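Long-range contacts in protein PTHB1 (Homo sapiens, PDB 4YD8), which serves, through a chain whose N-terminal part is this seven-bladed beta-propeller, in the BBSome, a coat complex thought to sort membrane proteins to primary cilia: residues N314-Y319 with T328-I333; G347-L352 with S361-D366. All coordinates share one frame; numbering follows the deposited sequence. Where two conformers were deposited one is given.

Contact 1. Residues N314-Y319 with T328-I333; sequences NMLHIY and TQLPHI
Asn314 holds Leu330 through its backbone: Leu330 N donates to Asn314 O at 2.7 Å, with an N-H...O angle of 169°. Its side chain brushes Leu330 O with CB, and its amide goes further. With CG beside its own backbone N (chi1 -57°), the amide reaches past Leu330 to the chain at His332 and Ile333, where OD1 lies 3.5 Å from Ile333 CG1 and the two side chains cross at about a right angle. OD1 also comes close to Ile333 N, but the angle there is too poor for a hydrogen bond. Met315, a selenomethionine, forms a non-hydrogen-bonded antiparallel pair with Gln329. In the conformer given, bends at chi2 and chi3 fold its chain back across the neighbouring strand, laying SE 3.8 Å from Gln329 CA and bringing CE over the carbonyl of Thr328. These pairings belong to the beta hairpin of strands 315-320 and 323-329, the last two strands of a four-stranded propeller blade that begins at strand 291-298. Leu316 and Thr328 form the next, hydrogen-bonded pair: Leu316 N donates to Thr328 O at 2.8 Å, and Thr328 N donates to Leu316 O at 3.0 Å. Thr328 O additionally receives a CA-H...O contact from Met315. On the other side of the sheet from Met315, Leu316 CB meets Leu330 CD1 at 3.9 Å, while Leu316 CD2 approaches Leu330 CD2 at 4.1 Å.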
loop_
_atom_site.group_PDB
_atom_site.type_symbol
_atom_site.label_atom_id
_atom_site.label_comp_id
_atom_site.label_asym_id
_atom_site.label_seq_id
_atom_site.Cartn_x
_atom_site.Cartn_y
_atom_site.Cartn_z
ATOM N N ASN A 314 12.055 -14.451 -7.292
ATOM C CA ASN A 314 12.713 -14.003 -6.057
ATOM C C ASN A 314 13.642 -12.795 -6.216
ATOM O O ASN A 314 14.347 -12.425 -5.282
ATOM C CB ASN A 314 13.498 -15.159 -5.423
ATOM C CG ASN A 314 12.626 -16.364 -5.137
ATOM O OD1 ASN A 314 11.930 -16.407 -4.129
ATOM N ND2 ASN A 314 12.658 -17.349 -6.026
HETATM N N MSE A 315 13.644 -12.174 -7.386
HETATM C CA MSE A 315 14.488 -11.005 -7.618
HETATM C C MSE A 315 13.747 -9.722 -7.270
HETATM O O MSE A 315 12.537 -9.608 -7.490
HETATM C CB MSE A 315 14.960 -10.956 -9.071
HETATM C CG MSE A 315 15.812 -12.138 -9.499
HETATM SE SE MSE A 315 17.456 -12.307 -8.468
HETATM C CE MSE A 315 18.241 -10.564 -8.820
ATOM N N LEU A 316 14.476 -8.763 -6.715
ATOM C CA LEU A 316 13.923 -7.451 -6.451
ATOM C C LEU A 316 14.744 -6.434 -7.248
ATOM O O LEU A 316 15.965 -6.382 -7.106
ATOM C CB LEU A 316 13.956 -7.148 -4.953
ATOM C CG LEU A 316 13.374 -5.814 -4.488
ATOM C CD1 LEU A 316 11.863 -5.750 -4.778
ATOM C CD2 LEU A 316 13.648 -5.610 -2.996
ATOM N N HIS A 317 14.076 -5.638 -8.083
ATOM C CA HIS A 317 14.752 -4.705 -8.986
ATOM C C HIS A 317 14.438 -3.262 -8.653
ATOM O O HIS A 317 13.349 -2.962 -8.194
ATOM C CB HIS A 317 14.351 -4.960 -10.439
ATOM C CG HIS A 317 14.759 -6.301 -10.951
ATOM N ND1 HIS A 317 13.847 -7.238 -11.387
ATOM C CD2 HIS A 317 15.977 -6.873 -11.083
ATOM C CE1 HIS A 317 14.487 -8.323 -11.777
ATOM N NE2 HIS A 317 15.783 -8.127 -11.603
ATOM N N ILE A 318 15.397 -2.377 -8.892
ATOM C CA ILE A 318 15.143 -0.946 -8.826
ATOM C C ILE A 318 15.401 -0.317 -10.174
ATOM O O ILE A 318 16.483 -0.456 -10.715
ATOM C CB ILE A 318 16.026 -0.232 -7.796
ATOM C CG1 ILE A 318 15.585 -0.582 -6.386
ATOM C CG2 ILE A 318 15.924 1.276 -7.979
ATOM C CD1 ILE A 318 16.504 0.033 -5.307
ATOM N N TYR A 319 14.380 0.346 -10.708
ATOM C CA TYR A 319 14.474 1.110 -11.947
ATOM C C TYR A 319 14.476 2.603 -11.665
ATOM O O TYR A 319 13.714 3.078 -10.834
ATOM C CB TYR A 319 13.285 0.767 -12.870
ATOM C CG TYR A 319 13.298 -0.670 -13.284
ATOM C CD1 TYR A 319 12.671 -1.644 -12.511
ATOM C CD2 TYR A 319 13.960 -1.067 -14.437
ATOM C CE1 TYR A 319 12.697 -2.976 -12.891
ATOM C CE2 TYR A 319 13.991 -2.392 -14.820
ATOM C CZ TYR A 319 13.355 -3.339 -14.046
ATOM O OH TYR A 319 13.389 -4.657 -14.427
ATOM N N THR A 328 18.638 -7.432 -6.392
ATOM C CA THR A 328 18.958 -8.324 -5.289
ATOM C C THR A 328 18.091 -9.577 -5.308
ATOM O O THR A 328 16.928 -9.516 -5.711
ATOM C CB THR A 328 18.771 -7.598 -3.958
ATOM O OG1 THR A 328 19.606 -6.443 -3.952
ATOM C CG2 THR A 328 19.144 -8.477 -2.796
ATOM N N GLN A 329 18.654 -10.687 -4.845
ATOM C CA GLN A 329 17.897 -11.906 -4.670
ATOM C C GLN A 329 17.290 -11.880 -3.285
ATOM O O GLN A 329 17.974 -11.581 -2.307
ATOM C CB GLN A 329 18.783 -13.141 -4.848
ATOM C CG GLN A 329 18.018 -14.462 -4.861
ATOM C CD GLN A 329 18.913 -15.652 -5.178
ATOM O OE1 GLN A 329 20.137 -15.521 -5.251
ATOM N NE2 GLN A 329 18.305 -16.820 -5.373
ATOM N N LEU A 330 15.995 -12.167 -3.211
ATOM C CA LEU A 330 15.312 -12.319 -1.940
ATOM C C LEU A 330 15.156 -13.806 -1.646
ATOM O O LEU A 330 15.102 -14.613 -2.573
ATOM C CB LEU A 330 13.940 -11.638 -1.971
ATOM C CG LEU A 330 13.876 -10.180 -2.428
ATOM C CD1 LEU A 330 12.439 -9.666 -2.337
ATOM C CD2 LEU A 330 14.816 -9.303 -1.623
ATOM N N PRO A 331 15.076 -14.171 -0.357
ATOM C CA PRO A 331 14.842 -15.569 0.030
ATOM C C PRO A 331 13.430 -16.040 -0.312
ATOM O O PRO A 331 13.178 -17.243 -0.396
ATOM C CB PRO A 331 15.065 -15.556 1.546
ATOM C CG PRO A 331 14.852 -14.152 1.961
ATOM C CD PRO A 331 15.310 -13.306 0.811
ATOM N N HIS A 332 12.517 -15.097 -0.523
ATOM C CA HIS A 332 11.122 -15.440 -0.776
ATOM C C HIS A 332 10.486 -14.466 -1.759
ATOM O O HIS A 332 10.909 -13.318 -1.858
ATOM C CB HIS A 332 10.333 -15.452 0.539
ATOM C CG HIS A 332 10.903 -16.380 1.571
ATOM N ND1 HIS A 332 10.696 -17.740 1.543
ATOM C CD2 HIS A 332 11.690 -16.138 2.647
ATOM C CE1 HIS A 332 11.326 -18.301 2.562
ATOM N NE2 HIS A 332 11.938 -17.351 3.244
ATOM N N ILE A 333 9.467 -14.923 -2.477
ATOM C CA ILE A 333 8.747 -14.063 -3.408
ATOM C C ILE A 333 7.904 -13.037 -2.659
ATOM O O ILE A 333 7.045 -13.397 -1.869
ATOM C CB ILE A 333 7.827 -14.880 -4.337
ATOM C CG1 ILE A 333 8.656 -15.839 -5.193
ATOM C CG2 ILE A 333 6.986 -13.955 -5.219
ATOM C CD1 ILE A 333 7.816 -16.793 -6.023
#

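Contact 2. Residues G347-L352 with S361-D366; sequences GVIVTL and SYLGTD
Ile349 O is gripped from two directions: Ser361 N donates to it at 2.9 Å, in the carbonyl plane, and a water adds a longer bond at 3.3 Å. The same water lies 2.8 Å from Ser361 OG and makes a weak hydrogen bond to Thr351 OG1, so it joins the two strands beside their direct backbone bond. Ser361 was modelled in two conformers; in the one described, chi1 of 58° sets OG between its own backbone N and carbonyl carbon, where it reaches the water and also lies against Ile349 CB. The return bond, Ile349 N to Ser361 O, is 2.9 Å long and less straight, with an N-H...O angle of 153°. Together the two make Ile349 and Ser361 a hydrogen-bonded antiparallel pair in the hairpin of strands 348-353 and 357-362. The N-terminal strand 8-17 pairs with strand 357-362 and completes the blade, the ring-closing "velcro" pairing known from beta-propellers, and Tyr362 stacks its ring on Trp13 of that strand. Val348 lies alongside Tyr362, pointing the same way, with CG2 4.2 Å from CE1. Beyond the pair, the end of the Leu363 side chain comes over to Gly347 and Ile349. Its CD2 meets Ile349 CD1 at 3.5 Å, the side chains crossing at about a right angle, and its CD1 comes within 3.2 Å of Gly347 O. Gly347, at positive phi, and Val348 both face Gly340 in a G1 beta bulge. The chemistry thus divides by residue: two backbone bonds set the register at Ile349 and Ser361, the water bridge, which depends on the Ser361 conformer described, only supplements them, and Leu363 meets the other segment through its side-chain carbons.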
loop_
_atom_site.group_PDB
_atom_site.type_symbol
_atom_site.label_atom_id
_atom_site.label_comp_id
_atom_site.label_asym_id
_atom_site.label_seq_id
_atom_site.Cartn_x
_atom_site.Cartn_y
_atom_site.Cartn_z
ATOM N N GLY A 347 14.908 4.997 4.037
ATOM C CA GLY A 347 15.116 4.109 2.903
ATOM C C GLY A 347 15.295 2.639 3.240
ATOM O O GLY A 347 15.957 1.912 2.503
ATOM N N VAL A 348 14.701 2.194 4.344
ATOM C CA VAL A 348 14.710 0.774 4.679
ATOM C C VAL A 348 13.644 0.039 3.867
ATOM O O VAL A 348 12.504 0.474 3.798
ATOM C CB VAL A 348 14.476 0.539 6.186
ATOM C CG1 VAL A 348 14.193 -0.946 6.465
ATOM C CG2 VAL A 348 15.679 1.032 7.004
ATOM N N ILE A 349 14.029 -1.069 3.245
ATOM C CA ILE A 349 13.110 -1.885 2.452
ATOM C C ILE A 349 12.448 -2.929 3.333
ATOM O O ILE A 349 13.129 -3.635 4.078
ATOM C CB ILE A 349 13.830 -2.617 1.297
ATOM C CG1 ILE A 349 14.430 -1.627 0.305
ATOM C CG2 ILE A 349 12.873 -3.567 0.546
ATOM C CD1 ILE A 349 15.205 -2.331 -0.799
ATOM N N VAL A 350 11.128 -3.021 3.256
ATOM C CA VAL A 350 10.408 -4.073 3.966
ATOM C C VAL A 350 9.681 -4.936 2.942
ATOM O O VAL A 350 8.929 -4.411 2.121
ATOM C CB VAL A 350 9.389 -3.511 4.970
ATOM C CG1 VAL A 350 8.639 -4.655 5.682
ATOM C CG2 VAL A 350 10.083 -2.567 5.979
ATOM N N THR A 351 9.918 -6.245 2.974
ATOM C CA THR A 351 9.193 -7.169 2.087
ATOM C C THR A 351 8.343 -8.174 2.858
ATOM O O THR A 351 8.722 -8.626 3.941
ATOM C CB THR A 351 10.142 -7.982 1.181
ATOM O OG1 THR A 351 11.071 -8.713 1.999
ATOM C CG2 THR A 351 10.900 -7.075 0.218
ATOM N N LEU A 352 7.209 -8.546 2.266
ATOM C CA LEU A 352 6.324 -9.560 2.819
ATOM C C LEU A 352 5.993 -10.600 1.750
ATOM O O LEU A 352 5.595 -10.241 0.634
ATOM C CB LEU A 352 5.031 -8.919 3.338
ATOM C CG LEU A 352 3.950 -9.880 3.848
ATOM C CD1 LEU A 352 4.399 -10.590 5.128
ATOM C CD2 LEU A 352 2.663 -9.117 4.080
ATOM N N SER A 361 15.551 -4.817 5.056
ATOM C CA SER A 361 16.893 -4.755 4.486
ATOM C C SER A 361 17.267 -3.328 4.105
ATOM O O SER A 361 16.409 -2.438 4.038
ATOM C CB SER A 361 16.999 -5.671 3.267
ATOM O OG SER A 361 16.044 -5.313 2.294
ATOM N N TYR A 362 18.562 -3.115 3.885
ATOM C CA TYR A 362 19.069 -1.829 3.452
ATOM C C TYR A 362 19.313 -1.847 1.947
ATOM O O TYR A 362 19.563 -2.899 1.349
ATOM C CB TYR A 362 20.372 -1.472 4.164
ATOM C CG TYR A 362 20.328 -1.423 5.676
ATOM C CD1 TYR A 362 19.544 -0.487 6.348
ATOM C CD2 TYR A 362 21.128 -2.266 6.433
ATOM C CE1 TYR A 362 19.536 -0.427 7.740
ATOM C CE2 TYR A 362 21.139 -2.207 7.818
ATOM C CZ TYR A 362 20.343 -1.289 8.466
ATOM O OH TYR A 362 20.368 -1.242 9.844
ATOM N N LEU A 363 19.223 -0.685 1.327
ATOM C CA LEU A 363 19.531 -0.586 -0.091
ATOM C C LEU A 363 20.996 -0.939 -0.369
ATOM O O LEU A 363 21.802 -1.093 0.561
ATOM C CB LEU A 363 19.184 0.815 -0.582
ATOM C CG LEU A 363 17.660 0.996 -0.557
ATOM C CD1 LEU A 363 17.283 2.441 -0.361
ATOM C CD2 LEU A 363 17.064 0.471 -1.841
ATOM N N GLY A 364 21.331 -1.109 -1.645
ATOM C CA GLY A 364 22.695 -1.392 -2.046
ATOM C C GLY A 364 23.639 -0.334 -1.511
ATOM O O GLY A 364 23.241 0.809 -1.271
ATOM N N THR A 365 24.893 -0.715 -1.314
ATOM C CA THR A 365 25.867 0.205 -0.765
ATOM C C THR A 365 26.529 1.047 -1.857
ATOM O O THR A 365 26.578 0.658 -3.027
ATOM C CB THR A 365 26.947 -0.544 0.035
ATOM O OG1 THR A 365 27.405 -1.669 -0.722
ATOM C CG2 THR A 365 26.373 -1.052 1.349
ATOM N N ASP A 366 27.022 2.212 -1.452
ATOM C CA ASP A 366 27.755 3.118 -2.328
ATOM C C ASP A 366 29.005 2.436 -2.891
ATOM O O ASP A 366 29.922 2.106 -2.138
ATOM C CB ASP A 366 28.134 4.383 -1.549
ATOM C CG ASP A 366 28.613 5.509 -2.442
ATOM O OD1 ASP A 366 29.030 5.243 -3.590
ATOM O OD2 ASP A 366 28.575 6.670 -1.982
HETATM O O HOH W 1 13.567 -6.591 2.752
#

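How the contacts relate
Contact 1 closes before contact 2 opens along the chain, and their centres lie 11 Å apart. Each is a hairpin of its own blade, the second blade being completed by strand 8-17, and the two blades meet through apolar side chains. Ile318, which does not touch 328-333, packs its CD1 on Leu363 CD2 at 3.5 Å. Leu330 CD1 touches Thr351 CG2 at 4.0 Å, and Leu316 CD2 lies 4.2 Å from Ile349 CG2. Leu316 and Leu330 therefore serve both their own hairpin and the blade interface, as do Ile349 and Leu363. Both contacts lie away from Gly145, the residue critical for protein stability.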